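Local structure of uncharacterized protein (Bacteroides ovatus CL02T12C04, 6PTM) at residues N398-N403 and Y454-S459; I450-D455 and I597-E602; L564-T569 and L584-K589; S573-E578 and T620-K625; I669-S672 and E676-N679. The protein probably acts as an exo-carrageenase of glycoside hydrolase family 42, releasing sugars from the ends of carrageenan chains or oligosaccharides. All coordinates share one frame; numbering follows the deposited sequence.

Interaction 1. Residues N398-N403 and Y454-S459; sequences NLWSDN and YDFMKS. With EDO (1,2-ethanediol), chain D.
Within the (β/α)8 barrel of this family 42 enzyme, the short helix 398-401, which follows barrel strand 391-394, meets residues 454-459 of helix 448-460 through one aromatic pair, Trp-400 and Phe-456. The rings stack face to face: the indole five-membered ring and the phenyl ring have centroids 4.0 Å apart and planes inclined by 23°. NE1 of Trp-400 lies over the centre of the phenyl ring, while the closest approach joins Trp-400 CZ2 to Phe-456 CD1 at 3.3 Å. Over the benzo half, Phe-456 CB makes a CH-pi contact, 3.8 Å from the six-membered centroid of Trp-400. Both rings stand with CG anti to the backbone N (chi1 179° each), sending them into the gap between the helices. Tyr-568 meets both, Phe-456 edge-to-face. Replacing Trp-400 with an alanine is likely to leave one face of Phe-456 without its stacking partner and open a gap between the helices. At the end of the short helix, an ethanediol, probably from the crystallisation liquor, hydrogen-bonds through O1 to Ser-401 O (2.8 Å) and through O2 to Asp-402 OD1 (2.7 Å). Across the buried interface itself, dispersion and ring electrostatics do the joining, with no hydrogen bond between the segments.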
# COMPACT_ATOMS: atom_id res chain seq x y z
N ASN A 398 7.37 1.02 3.82
CA ASN A 398 8.72 0.53 4.21
C ASN A 398 9.18 1.26 5.50
O ASN A 398 10.07 0.73 6.17
CB ASN A 398 9.75 0.52 3.05
CG ASN A 398 10.20 1.86 2.51
OD1 ASN A 398 9.76 2.92 2.94
ND2 ASN A 398 11.16 1.84 1.60
N LEU A 399 8.55 2.36 5.91
CA LEU A 399 8.87 2.99 7.23
C LEU A 399 8.36 2.10 8.37
O LEU A 399 8.80 2.30 9.49
CB LEU A 399 8.32 4.41 7.30
CG LEU A 399 8.93 5.42 6.34
CD1 LEU A 399 8.31 6.79 6.53
CD2 LEU A 399 10.44 5.50 6.55
N TRP A 400 7.52 1.10 8.09
CA TRP A 400 7.20 -0.02 9.01
C TRP A 400 7.83 -1.34 8.54
O TRP A 400 8.32 -2.06 9.43
CB TRP A 400 5.70 -0.19 9.16
CG TRP A 400 5.34 -1.31 10.07
CD1 TRP A 400 5.17 -1.27 11.42
CD2 TRP A 400 5.04 -2.66 9.67
NE1 TRP A 400 4.81 -2.50 11.89
CE2 TRP A 400 4.73 -3.38 10.84
CE3 TRP A 400 5.03 -3.33 8.45
CZ2 TRP A 400 4.44 -4.74 10.83
CZ3 TRP A 400 4.69 -4.67 8.42
CH2 TRP A 400 4.42 -5.36 9.61
N SER A 401 7.77 -1.69 7.25
CA SER A 401 8.20 -3.05 6.80
C SER A 401 9.74 -3.16 6.82
O SER A 401 10.21 -4.29 6.94
CB SER A 401 7.60 -3.43 5.45
OG SER A 401 7.92 -2.48 4.44
N ASP A 402 10.48 -2.06 6.71
CA ASP A 402 11.96 -2.04 6.88
C ASP A 402 12.28 -1.70 8.35
O ASP A 402 11.35 -1.54 9.16
CB ASP A 402 12.66 -1.14 5.87
CG ASP A 402 12.73 -1.72 4.45
OD1 ASP A 402 12.49 -2.92 4.27
OD2 ASP A 402 12.99 -0.94 3.52
N ASN A 403 13.58 -1.66 8.70
CA ASN A 403 14.05 -1.71 10.10
C ASN A 403 14.03 -0.35 10.80
O ASN A 403 14.01 -0.36 12.05
CB ASN A 403 15.44 -2.33 10.17
CG ASN A 403 15.43 -3.80 9.80
OD1 ASN A 403 14.61 -4.56 10.32
ND2 ASN A 403 16.25 -4.20 8.86
N TYR A 454 0.43 -4.36 4.14
CA TYR A 454 -1.05 -4.37 3.94
C TYR A 454 -1.70 -5.21 5.05
O TYR A 454 -2.73 -4.79 5.65
CB TYR A 454 -1.35 -4.80 2.49
CG TYR A 454 -1.20 -3.67 1.48
CD1 TYR A 454 -0.53 -2.48 1.79
CD2 TYR A 454 -1.74 -3.78 0.21
CE1 TYR A 454 -0.42 -1.46 0.88
CE2 TYR A 454 -1.62 -2.76 -0.72
CZ TYR A 454 -0.98 -1.58 -0.38
OH TYR A 454 -0.92 -0.57 -1.30
N ASP A 455 -1.13 -6.39 5.33
CA ASP A 455 -1.68 -7.31 6.36
C ASP A 455 -1.60 -6.65 7.75
O ASP A 455 -2.53 -6.85 8.56
CB ASP A 455 -1.01 -8.69 6.29
CG ASP A 455 -1.45 -9.51 5.08
OD1 ASP A 455 -2.43 -9.06 4.41
OD2 ASP A 455 -0.80 -10.57 4.80
N PHE A 456 -0.56 -5.87 8.01
CA PHE A 456 -0.44 -5.14 9.28
C PHE A 456 -1.54 -4.06 9.34
O PHE A 456 -2.27 -3.98 10.35
CB PHE A 456 1.00 -4.64 9.48
CG PHE A 456 1.19 -3.86 10.75
CD1 PHE A 456 1.39 -4.52 11.96
CD2 PHE A 456 1.09 -2.47 10.76
CE1 PHE A 456 1.53 -3.79 13.14
CE2 PHE A 456 1.27 -1.75 11.94
CZ PHE A 456 1.48 -2.41 13.13
N MET A 457 -1.64 -3.24 8.31
CA MET A 457 -2.64 -2.15 8.23
C MET A 457 -4.07 -2.76 8.37
O MET A 457 -4.89 -2.20 9.11
CB MET A 457 -2.49 -1.42 6.89
CG MET A 457 -1.29 -0.54 6.78
SD MET A 457 -1.16 0.13 5.07
CE MET A 457 0.57 -0.10 4.69
N LYS A 458 -4.37 -3.89 7.71
CA LYS A 458 -5.72 -4.49 7.80
C LYS A 458 -5.90 -5.19 9.16
O LYS A 458 -7.06 -5.27 9.62
CB LYS A 458 -5.97 -5.45 6.64
CG LYS A 458 -6.06 -4.79 5.27
CD LYS A 458 -7.34 -3.98 5.08
CE LYS A 458 -8.47 -4.90 4.69
NZ LYS A 458 -9.73 -4.17 4.54
N SER A 459 -4.83 -5.64 9.82
CA SER A 459 -4.93 -6.15 11.21
C SER A 459 -5.37 -5.01 12.13
O SER A 459 -6.25 -5.22 13.00
CB SER A 459 -3.63 -6.78 11.65
OG SER A 459 -3.37 -7.99 10.90
C1 EDO D . 12.90 -6.89 6.17
O1 EDO D . 11.66 -6.38 5.69
C2 EDO D . 13.85 -5.82 6.50
O2 EDO D . 13.89 -4.83 5.50

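Interaction 2. Residues I450-D455 and I597-E602; sequences ICMAYD and IGFATE
The axes of helix 450-455, widened by a pi-type turn at 450-453, and strand 597-600 approach to 8.2 Å, with 39° between their directions. Asp-455 and Gly-598 bring their backbones closest. The contact is an interdomain one: a helix of the (β/α)8 barrel covers an edge strand of the following parallel α/β sheet, whose 2-1-3-4-5 strand order is flavodoxin-like. Phe-599 supplies the apolar half. Its ring receives Met-452 at the rim, near the ring plane, with CG of Met-452 3.5 Å from CZ of Phe-599. The sulfur completes a Met-aromatic contact, SD lying 5.5 Å from the ring centroid and 78° off the normal, hence at the edge. A first torsion that sets CG of Met-452 anti to the backbone N (chi1 -166°) brings it to the ring edge, and the two side chains cross at about a right angle. The polar half centres on Asp-455, whose OD2 is hydrogen-bonded to Tyr-587 OH and whose OD1 is held by His-499 ND1. Two acceptors, Asp-455 OD2 and Ile-597 O, stand 3.4 Å apart without bonding. A water instead connects the segments, hydrogen-bonded to Asp-455 OD2 at 2.8 Å and accepting from the backbone N of Ile-597, also at 2.8 Å.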
# COMPACT_ATOMS: atom_id res chain seq x y z
N ILE A 450 3.09 -4.88 -0.21
CA ILE A 450 1.68 -5.20 -0.60
C ILE A 450 1.16 -6.47 0.10
O ILE A 450 -0.07 -6.68 0.08
CB ILE A 450 1.51 -5.29 -2.12
CG1 ILE A 450 2.40 -6.36 -2.77
CG2 ILE A 450 1.72 -3.92 -2.77
CD1 ILE A 450 2.04 -6.59 -4.24
N CYS A 451 2.02 -7.34 0.64
CA CYS A 451 1.59 -8.51 1.43
C CYS A 451 1.69 -8.18 2.94
O CYS A 451 0.66 -7.99 3.58
CB CYS A 451 2.37 -9.76 1.06
SG CYS A 451 2.00 -10.34 -0.61
N MET A 452 2.89 -8.03 3.47
CA MET A 452 3.09 -7.95 4.94
C MET A 452 2.64 -6.59 5.48
O MET A 452 1.90 -6.62 6.45
CB MET A 452 4.53 -8.20 5.36
CG MET A 452 4.61 -8.44 6.83
SD MET A 452 6.27 -8.93 7.35
CE MET A 452 7.14 -7.36 7.28
N ALA A 453 3.00 -5.46 4.88
CA ALA A 453 2.56 -4.13 5.41
C ALA A 453 1.02 -3.98 5.28
O ALA A 453 0.38 -3.48 6.23
CB ALA A 453 3.29 -3.01 4.74
N TYR A 454 0.43 -4.36 4.14
CA TYR A 454 -1.05 -4.37 3.94
C TYR A 454 -1.70 -5.21 5.05
O TYR A 454 -2.73 -4.79 5.65
CB TYR A 454 -1.35 -4.80 2.49
CG TYR A 454 -1.20 -3.67 1.48
CD1 TYR A 454 -0.53 -2.48 1.79
CD2 TYR A 454 -1.74 -3.78 0.21
CE1 TYR A 454 -0.42 -1.46 0.88
CE2 TYR A 454 -1.62 -2.76 -0.72
CZ TYR A 454 -0.98 -1.58 -0.38
OH TYR A 454 -0.92 -0.57 -1.30
N ASP A 455 -1.13 -6.39 5.33
CA ASP A 455 -1.68 -7.31 6.36
C ASP A 455 -1.60 -6.65 7.75
O ASP A 455 -2.53 -6.85 8.56
CB ASP A 455 -1.01 -8.69 6.29
CG ASP A 455 -1.45 -9.51 5.08
OD1 ASP A 455 -2.43 -9.06 4.41
OD2 ASP A 455 -0.80 -10.57 4.80
N ILE A 597 -2.28 -14.37 7.12
CA ILE A 597 -1.45 -14.14 8.33
C ILE A 597 -1.57 -12.67 8.74
O ILE A 597 -1.39 -11.81 7.88
CB ILE A 597 0.02 -14.54 8.08
CG1 ILE A 597 0.10 -16.00 7.60
CG2 ILE A 597 0.86 -14.30 9.32
CD1 ILE A 597 -0.53 -17.00 8.53
N GLY A 598 -1.90 -12.41 10.01
CA GLY A 598 -2.04 -11.03 10.49
C GLY A 598 -1.14 -10.73 11.63
O GLY A 598 -0.18 -11.53 11.88
N PHE A 599 -1.41 -9.60 12.29
CA PHE A 599 -0.56 -9.07 13.36
C PHE A 599 -1.39 -8.84 14.61
O PHE A 599 -2.60 -8.69 14.54
CB PHE A 599 0.18 -7.80 12.90
CG PHE A 599 1.23 -8.13 11.88
CD1 PHE A 599 2.50 -8.50 12.29
CD2 PHE A 599 0.90 -8.22 10.55
CE1 PHE A 599 3.45 -8.88 11.36
CE2 PHE A 599 1.84 -8.61 9.62
CZ PHE A 599 3.13 -8.91 10.02
N ALA A 600 -0.70 -8.84 15.75
CA ALA A 600 -1.25 -8.48 17.08
C ALA A 600 -0.34 -7.42 17.67
O ALA A 600 0.87 -7.49 17.47
CB ALA A 600 -1.33 -9.68 18.00
N THR A 601 -0.95 -6.47 18.36
CA THR A 601 -0.29 -5.46 19.19
C THR A 601 -1.13 -5.29 20.45
O THR A 601 -2.29 -5.73 20.47
CB THR A 601 -0.23 -4.10 18.47
OG1 THR A 601 -1.57 -3.66 18.26
CG2 THR A 601 0.50 -4.15 17.16
N GLU A 602 -0.66 -4.48 21.38
CA GLU A 602 -1.54 -4.04 22.49
C GLU A 602 -2.82 -3.38 21.95
O GLU A 602 -3.92 -3.71 22.41
CB GLU A 602 -0.79 -3.09 23.41
CG GLU A 602 -1.69 -2.55 24.52
CD GLU A 602 -0.99 -1.76 25.61
OE1 GLU A 602 0.25 -1.57 25.56
OE2 GLU A 602 -1.72 -1.31 26.51
O HOH W 1 -1.28 -13.28 4.72

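Interaction 3. Residues L564-T569 and L584-K589; sequences LRIFYT and LRIYEK
Strand 564-567 meets helix 579-590 through Ile-566, which packs on Ile-586 and Tyr-587 as part of a beta-alpha-beta crossover: the helix belongs to the connection between this strand and its parallel neighbour 597-600. At the start of the segment, Leu-564 turns to another helix, 674-687, and Arg-565 points to the other side of the sheet, where NH1 binds Phe-599 O. Ile-566 comes next and carries the whole contact. Its CG1 lies anti to the carbonyl carbon (chi1 -64°) and the chain continues extended, driving CD1 into the helix backbone, 3.6 Å from the CA of Tyr-587. That methyl also lies 4.0 Å from Tyr-587 CB, near the plane of the phenol ring and at its edge. The second branch, CG2 of Ile-566, meets CG2 of Ile-586 at 3.9 Å, and the two isoleucines pass each other in opposite directions. Further on, Tyr-568 OH bonds to Ser-573 OG and Thr-569 caps the next helix through Ala-571 N. The phenol of Tyr-587 takes its polar partner outside this pairing, in Asp-455. Between these two segments the contact is therefore purely apolar: close fit of aliphatic groups, not a directed bond, does the joining.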
# COMPACT_ATOMS: atom_id res chain seq x y z
N LEU A 564 -3.83 -16.56 12.61
CA LEU A 564 -2.53 -16.48 13.28
C LEU A 564 -2.12 -15.02 13.25
O LEU A 564 -2.12 -14.39 12.12
CB LEU A 564 -1.52 -17.39 12.58
CG LEU A 564 -1.84 -18.88 12.64
CD1 LEU A 564 -0.90 -19.65 11.72
CD2 LEU A 564 -1.73 -19.41 14.07
N ARG A 565 -1.82 -14.48 14.43
CA ARG A 565 -1.36 -13.08 14.58
C ARG A 565 0.07 -13.06 15.09
O ARG A 565 0.34 -13.61 16.18
CB ARG A 565 -2.29 -12.32 15.51
CG ARG A 565 -3.73 -12.28 15.03
CD ARG A 565 -3.88 -11.85 13.57
NE ARG A 565 -5.30 -11.69 13.31
CZ ARG A 565 -5.98 -10.57 13.48
NH1 ARG A 565 -5.39 -9.43 13.84
NH2 ARG A 565 -7.26 -10.54 13.17
N ILE A 566 0.96 -12.42 14.35
CA ILE A 566 2.36 -12.23 14.78
C ILE A 566 2.37 -11.03 15.70
O ILE A 566 1.96 -9.96 15.22
CB ILE A 566 3.26 -12.04 13.55
CG1 ILE A 566 3.27 -13.30 12.70
CG2 ILE A 566 4.66 -11.61 13.92
CD1 ILE A 566 3.90 -13.06 11.38
N PHE A 567 2.90 -11.17 16.91
CA PHE A 567 3.00 -10.04 17.87
C PHE A 567 4.02 -9.01 17.40
O PHE A 567 5.15 -9.36 17.03
CB PHE A 567 3.34 -10.49 19.28
CG PHE A 567 3.00 -9.42 20.28
CD1 PHE A 567 3.97 -8.58 20.78
CD2 PHE A 567 1.67 -9.18 20.62
CE1 PHE A 567 3.63 -7.56 21.66
CE2 PHE A 567 1.33 -8.13 21.45
CZ PHE A 567 2.31 -7.35 21.99
N TYR A 568 3.61 -7.74 17.38
CA TYR A 568 4.45 -6.59 16.99
C TYR A 568 4.45 -5.59 18.14
O TYR A 568 3.39 -5.26 18.72
CB TYR A 568 4.00 -5.92 15.68
CG TYR A 568 4.78 -4.67 15.37
CD1 TYR A 568 6.03 -4.76 14.79
CD2 TYR A 568 4.34 -3.40 15.72
CE1 TYR A 568 6.81 -3.64 14.58
CE2 TYR A 568 5.10 -2.26 15.48
CZ TYR A 568 6.36 -2.38 14.93
OH TYR A 568 7.15 -1.30 14.65
N THR A 569 5.61 -5.08 18.51
CA THR A 569 5.71 -3.96 19.49
C THR A 569 6.83 -3.01 19.09
O THR A 569 7.93 -3.48 18.76
CB THR A 569 5.91 -4.43 20.93
OG1 THR A 569 5.99 -3.24 21.72
CG2 THR A 569 7.09 -5.35 21.10
N LEU A 584 9.63 -10.32 9.36
CA LEU A 584 9.47 -10.88 7.99
C LEU A 584 9.76 -12.39 8.04
O LEU A 584 9.05 -13.12 7.35
CB LEU A 584 10.39 -10.15 7.00
CG LEU A 584 10.33 -10.65 5.56
CD1 LEU A 584 8.91 -10.59 5.03
CD2 LEU A 584 11.27 -9.86 4.64
N ARG A 585 10.77 -12.86 8.77
CA ARG A 585 11.17 -14.29 8.69
C ARG A 585 9.98 -15.15 9.14
O ARG A 585 9.67 -16.15 8.43
CB ARG A 585 12.46 -14.55 9.48
CG ARG A 585 13.10 -15.91 9.20
CD ARG A 585 14.39 -16.19 9.99
NE ARG A 585 15.27 -15.03 9.84
CZ ARG A 585 15.48 -14.10 10.77
NH1 ARG A 585 14.95 -14.19 11.98
NH2 ARG A 585 16.22 -13.06 10.46
N ILE A 586 9.27 -14.76 10.21
CA ILE A 586 8.15 -15.56 10.76
C ILE A 586 6.92 -15.37 9.85
O ILE A 586 6.24 -16.38 9.55
CB ILE A 586 7.86 -15.29 12.26
CG1 ILE A 586 6.68 -16.12 12.76
CG2 ILE A 586 7.62 -13.82 12.56
CD1 ILE A 586 6.76 -17.63 12.50
N TYR A 587 6.66 -14.16 9.35
CA TYR A 587 5.58 -13.90 8.36
C TYR A 587 5.74 -14.82 7.15
O TYR A 587 4.78 -15.49 6.76
CB TYR A 587 5.61 -12.46 7.87
CG TYR A 587 4.53 -12.10 6.88
CD1 TYR A 587 3.22 -11.93 7.28
CD2 TYR A 587 4.81 -12.02 5.53
CE1 TYR A 587 2.21 -11.63 6.37
CE2 TYR A 587 3.82 -11.70 4.60
CZ TYR A 587 2.52 -11.48 5.02
OH TYR A 587 1.57 -11.18 4.13
N GLU A 588 6.92 -14.80 6.53
CA GLU A 588 7.26 -15.63 5.33
C GLU A 588 7.05 -17.12 5.65
O GLU A 588 6.50 -17.89 4.81
CB GLU A 588 8.70 -15.35 4.94
CG GLU A 588 9.20 -16.13 3.76
CD GLU A 588 10.61 -15.75 3.36
OE1 GLU A 588 11.51 -15.77 4.24
OE2 GLU A 588 10.82 -15.46 2.17
N LYS A 589 7.49 -17.52 6.84
CA LYS A 589 7.39 -18.92 7.29
C LYS A 589 5.92 -19.34 7.34
O LYS A 589 5.66 -20.47 7.00
CB LYS A 589 8.10 -19.08 8.64
CG LYS A 589 8.22 -20.50 9.10
CD LYS A 589 9.17 -21.29 8.21
CE LYS A 589 9.53 -22.63 8.79
NZ LYS A 589 10.51 -23.30 7.89

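Interaction 4. Residues S573-E578 and T620-K625; sequences SINKAE and TPYAFK
Tyr-622 lies with one face on Asn-575, and these two residues, with Lys-576, account for most of the surface that the segments bury. CB of Asn-575 sits over the centre of the phenol ring, 3.5 Å from its centroid and 11° off the ring normal, a well-centred CH-pi contact. The amide then continues across the same face, its plane only 16° from that of the ring, so that amide and phenol are stacked; ND2 of Asn-575 comes 3.5 Å from CD1 of Tyr-622. The amide is held in this attitude by its own bonds, because ND2 donates to Ala-571 O and to Glu-652 O. Both segments lie beyond the C-terminal ends of two neighbouring parallel strands, 564-567 and 614-617, of the flavodoxin-like sheet: one ends helix 570-575, the other leads into helix 625-636. Lys-576 approaches the phenol obliquely, with its CG 3.9 Å from CE2 of Tyr-622. The chain runs on extended at chi2 (172°), so that CD of Lys-576 meets CD of Pro-621 at 4.0 Å; the bend at chi3 comes after, on the way to NZ. There NZ is gripped by Lys-619 O and His-579 ND1 and forms a salt bridge with Asp-582. A serine in place of Tyr-622 would probably uncover the stacked amide of Asn-575 and leave the aliphatic part of Lys-576 with less to lean on. The backbone adds its own tie, Tyr-622 O being hydrogen-bonded to Ser-572 OG just ahead of 573-578.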
# COMPACT_ATOMS: atom_id res chain seq x y z
N SER A 573 11.03 -2.78 17.90
CA SER A 573 11.43 -2.18 16.59
C SER A 573 12.32 -0.96 16.81
O SER A 573 13.25 -0.74 16.01
CB SER A 573 10.25 -1.87 15.70
OG SER A 573 9.32 -1.03 16.36
N ILE A 574 12.03 -0.14 17.84
CA ILE A 574 12.84 1.07 18.10
C ILE A 574 14.23 0.67 18.62
O ILE A 574 15.20 1.28 18.19
CB ILE A 574 12.09 2.05 19.02
CG1 ILE A 574 10.83 2.61 18.34
CG2 ILE A 574 13.04 3.15 19.47
CD1 ILE A 574 9.94 3.47 19.27
N ASN A 575 14.33 -0.32 19.52
CA ASN A 575 15.60 -0.67 20.22
C ASN A 575 16.49 -1.58 19.33
O ASN A 575 17.70 -1.52 19.49
CB ASN A 575 15.37 -1.36 21.56
CG ASN A 575 14.98 -0.41 22.66
OD1 ASN A 575 15.79 0.44 23.01
ND2 ASN A 575 13.76 -0.54 23.20
N LYS A 576 15.93 -2.35 18.40
CA LYS A 576 16.74 -3.31 17.61
C LYS A 576 17.07 -2.75 16.22
O LYS A 576 16.28 -2.00 15.65
CB LYS A 576 16.03 -4.66 17.48
CG LYS A 576 15.93 -5.51 18.73
CD LYS A 576 15.04 -6.72 18.53
CE LYS A 576 15.42 -7.54 17.30
NZ LYS A 576 14.56 -8.73 17.13
N ALA A 577 18.26 -3.07 15.73
CA ALA A 577 18.76 -2.63 14.42
C ALA A 577 17.91 -3.31 13.34
O ALA A 577 17.65 -2.67 12.33
CB ALA A 577 20.23 -2.99 14.27
N GLU A 578 17.49 -4.55 13.57
CA GLU A 578 16.96 -5.44 12.49
C GLU A 578 15.74 -6.23 12.96
O GLU A 578 15.64 -7.42 12.63
CB GLU A 578 18.10 -6.37 12.03
CG GLU A 578 19.29 -5.63 11.45
CD GLU A 578 20.35 -6.57 10.90
OE1 GLU A 578 20.66 -7.54 11.58
OE2 GLU A 578 20.84 -6.33 9.81
N THR A 620 11.22 -11.07 20.03
CA THR A 620 10.68 -9.81 20.58
C THR A 620 11.15 -9.69 22.03
O THR A 620 10.33 -9.73 22.95
CB THR A 620 9.17 -9.77 20.34
OG1 THR A 620 8.92 -10.01 18.94
CG2 THR A 620 8.54 -8.46 20.75
N PRO A 621 12.47 -9.52 22.28
CA PRO A 621 13.01 -9.54 23.64
C PRO A 621 12.59 -8.30 24.43
O PRO A 621 12.43 -8.45 25.62
CB PRO A 621 14.54 -9.56 23.44
CG PRO A 621 14.74 -8.85 22.12
CD PRO A 621 13.52 -9.22 21.29
N TYR A 622 12.43 -7.15 23.77
CA TYR A 622 11.89 -5.91 24.36
C TYR A 622 10.36 -5.86 24.24
O TYR A 622 9.79 -6.05 23.13
CB TYR A 622 12.43 -4.66 23.66
CG TYR A 622 13.92 -4.48 23.66
CD1 TYR A 622 14.51 -3.63 24.57
CD2 TYR A 622 14.71 -5.01 22.64
CE1 TYR A 622 15.86 -3.37 24.53
CE2 TYR A 622 16.08 -4.76 22.58
CZ TYR A 622 16.66 -3.96 23.56
OH TYR A 622 17.98 -3.63 23.52
N ALA A 623 9.66 -5.63 25.36
CA ALA A 623 8.21 -5.40 25.34
C ALA A 623 7.87 -4.36 26.38
O ALA A 623 8.54 -4.31 27.42
CB ALA A 623 7.45 -6.68 25.57
N PHE A 624 6.84 -3.56 26.12
CA PHE A 624 6.20 -2.71 27.15
C PHE A 624 5.63 -3.66 28.20
O PHE A 624 5.08 -4.74 27.82
CB PHE A 624 5.13 -1.79 26.53
CG PHE A 624 5.67 -0.79 25.54
CD1 PHE A 624 6.39 0.30 25.97
CD2 PHE A 624 5.48 -0.96 24.17
CE1 PHE A 624 6.92 1.21 25.05
CE2 PHE A 624 5.98 -0.04 23.26
CZ PHE A 624 6.71 1.05 23.70
N LYS A 625 5.69 -3.28 29.47
CA LYS A 625 4.92 -4.04 30.50
C LYS A 625 3.46 -4.18 30.01
O LYS A 625 2.88 -5.26 30.14
CB LYS A 625 5.06 -3.42 31.89
CG LYS A 625 4.60 -4.32 33.05
CD LYS A 625 4.86 -3.79 34.47

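Interaction 5. Residues I669-S672 and E676-N679; sequences IVVS and EMKN
Glu-676 reaches back over the turn to take the backbone N-H of Ser-672, closing the tight beta-alpha connection between edge strand 667-670 of the flavodoxin-like sheet and helix 674-687. The bond from Ser-672 N to Glu-676 OE1 is short, 2.7 Å, and fairly straight, with an angle of 160° at the hydrogen. It does not lie in the carboxylate plane: the donor meets OE1 from above, 38° out of it. The glutamate is extended beyond CG (chi2 179°), with CG beside its backbone N, and this carries the carboxylate to the end of the strand. The same oxygen lies against Val-671, 3.5 Å from its CA, while CB of Glu-676 rests 3.8 Å from CB of Val-671 as the two side chains slide past each other in opposite directions. The apolar side of the contact is made by CG2 of Val-671, which faces the helix and crosses Met-677 at about a right angle. Outside this first shell, the strand end is fixed by backbone pairing of Val-671 with Ile-643 and by a bond between Ser-672 OG and Asn-645 OD1. The helix start is set by Thr-673 OG1, which accepts from Glu-676 N. A carboxylate in the first turn of a helix is likely to gain from the helix dipole as well. Met-677 packs onward against Ile-586 and Tyr-618, and bends at chi3 to return its methyl toward the valine: CG2 of Val-671 lies 3.8 Å from CB and 3.9 Å from CE of Met-677.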
# COMPACT_ATOMS: atom_id res chain seq x y z
N ILE A 669 2.75 -21.93 24.90
CA ILE A 669 3.60 -22.98 24.28
C ILE A 669 4.94 -22.34 23.97
O ILE A 669 5.02 -21.37 23.15
CB ILE A 669 2.91 -23.61 23.05
CG1 ILE A 669 1.54 -24.17 23.47
CG2 ILE A 669 3.79 -24.66 22.42
CD1 ILE A 669 0.68 -24.73 22.34
N VAL A 670 5.98 -22.90 24.57
CA VAL A 670 7.36 -22.40 24.38
C VAL A 670 8.03 -23.26 23.32
O VAL A 670 7.95 -24.48 23.41
CB VAL A 670 8.13 -22.37 25.71
CG1 VAL A 670 9.50 -21.74 25.56
CG2 VAL A 670 7.28 -21.67 26.77
N VAL A 671 8.67 -22.63 22.35
CA VAL A 671 9.31 -23.33 21.20
C VAL A 671 10.71 -22.75 21.03
O VAL A 671 10.98 -21.67 21.60
CB VAL A 671 8.47 -23.20 19.92
CG1 VAL A 671 7.07 -23.74 20.11
CG2 VAL A 671 8.41 -21.77 19.41
N SER A 672 11.58 -23.45 20.31
CA SER A 672 13.02 -23.12 20.19
C SER A 672 13.36 -22.74 18.75
O SER A 672 14.40 -22.09 18.57
CB SER A 672 13.86 -24.28 20.68
OG SER A 672 13.55 -24.55 22.03
N GLU A 676 9.39 -25.39 14.75
CA GLU A 676 8.50 -25.67 15.89
C GLU A 676 7.41 -24.60 15.94
O GLU A 676 6.24 -24.94 16.17
CB GLU A 676 9.27 -25.67 17.21
CG GLU A 676 10.33 -26.77 17.29
CD GLU A 676 11.12 -26.77 18.58
OE1 GLU A 676 10.84 -25.92 19.44
OE2 GLU A 676 12.01 -27.65 18.73
N MET A 677 7.78 -23.33 15.80
CA MET A 677 6.76 -22.25 15.97
C MET A 677 5.68 -22.45 14.90
O MET A 677 4.49 -22.46 15.24
CB MET A 677 7.40 -20.87 15.84
CG MET A 677 6.40 -19.72 15.88
SD MET A 677 7.23 -18.15 16.18
CE MET A 677 7.54 -18.31 17.95
N LYS A 678 6.08 -22.69 13.64
CA LYS A 678 5.09 -22.97 12.56
C LYS A 678 4.25 -24.21 12.90
O LYS A 678 3.00 -24.14 12.76
CB LYS A 678 5.76 -23.14 11.20
CG LYS A 678 4.82 -23.64 10.12
CD LYS A 678 5.47 -23.73 8.76
CE LYS A 678 4.59 -24.41 7.73
NZ LYS A 678 4.97 -23.97 6.37
N ASN A 679 4.87 -25.32 13.33
CA ASN A 679 4.14 -26.58 13.64
C ASN A 679 3.10 -26.29 14.72
O ASN A 679 1.93 -26.70 14.58
CB ASN A 679 5.06 -27.72 14.09
CG ASN A 679 5.98 -28.17 12.99
OD1 ASN A 679 5.75 -27.86 11.82
ND2 ASN A 679 7.05 -28.87 13.35

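In the fold
Following the chain, interaction 1 closes a loop of about fifty residues inside the (β/α)8 barrel. Interaction 2 starts on the same helix, 448-460, and closes a far longer one, joining barrel to flavodoxin-like domain. Interaction 3 nests within it and fastens one beta-alpha-beta unit of that sheet; strands 564-567 and 597-600, its neighbour, serve interactions 3 and 2. Interaction 4 crosses both, linking the loops beyond strands 564-567 and 614-617. Interaction 5 follows in series at the sheet's opposite edge, closing a short local turn. It nonetheless touches interaction 3, where Ile-586 CD1 lies 3.7 Å from Met-677 SD, so that adjacent helices meet.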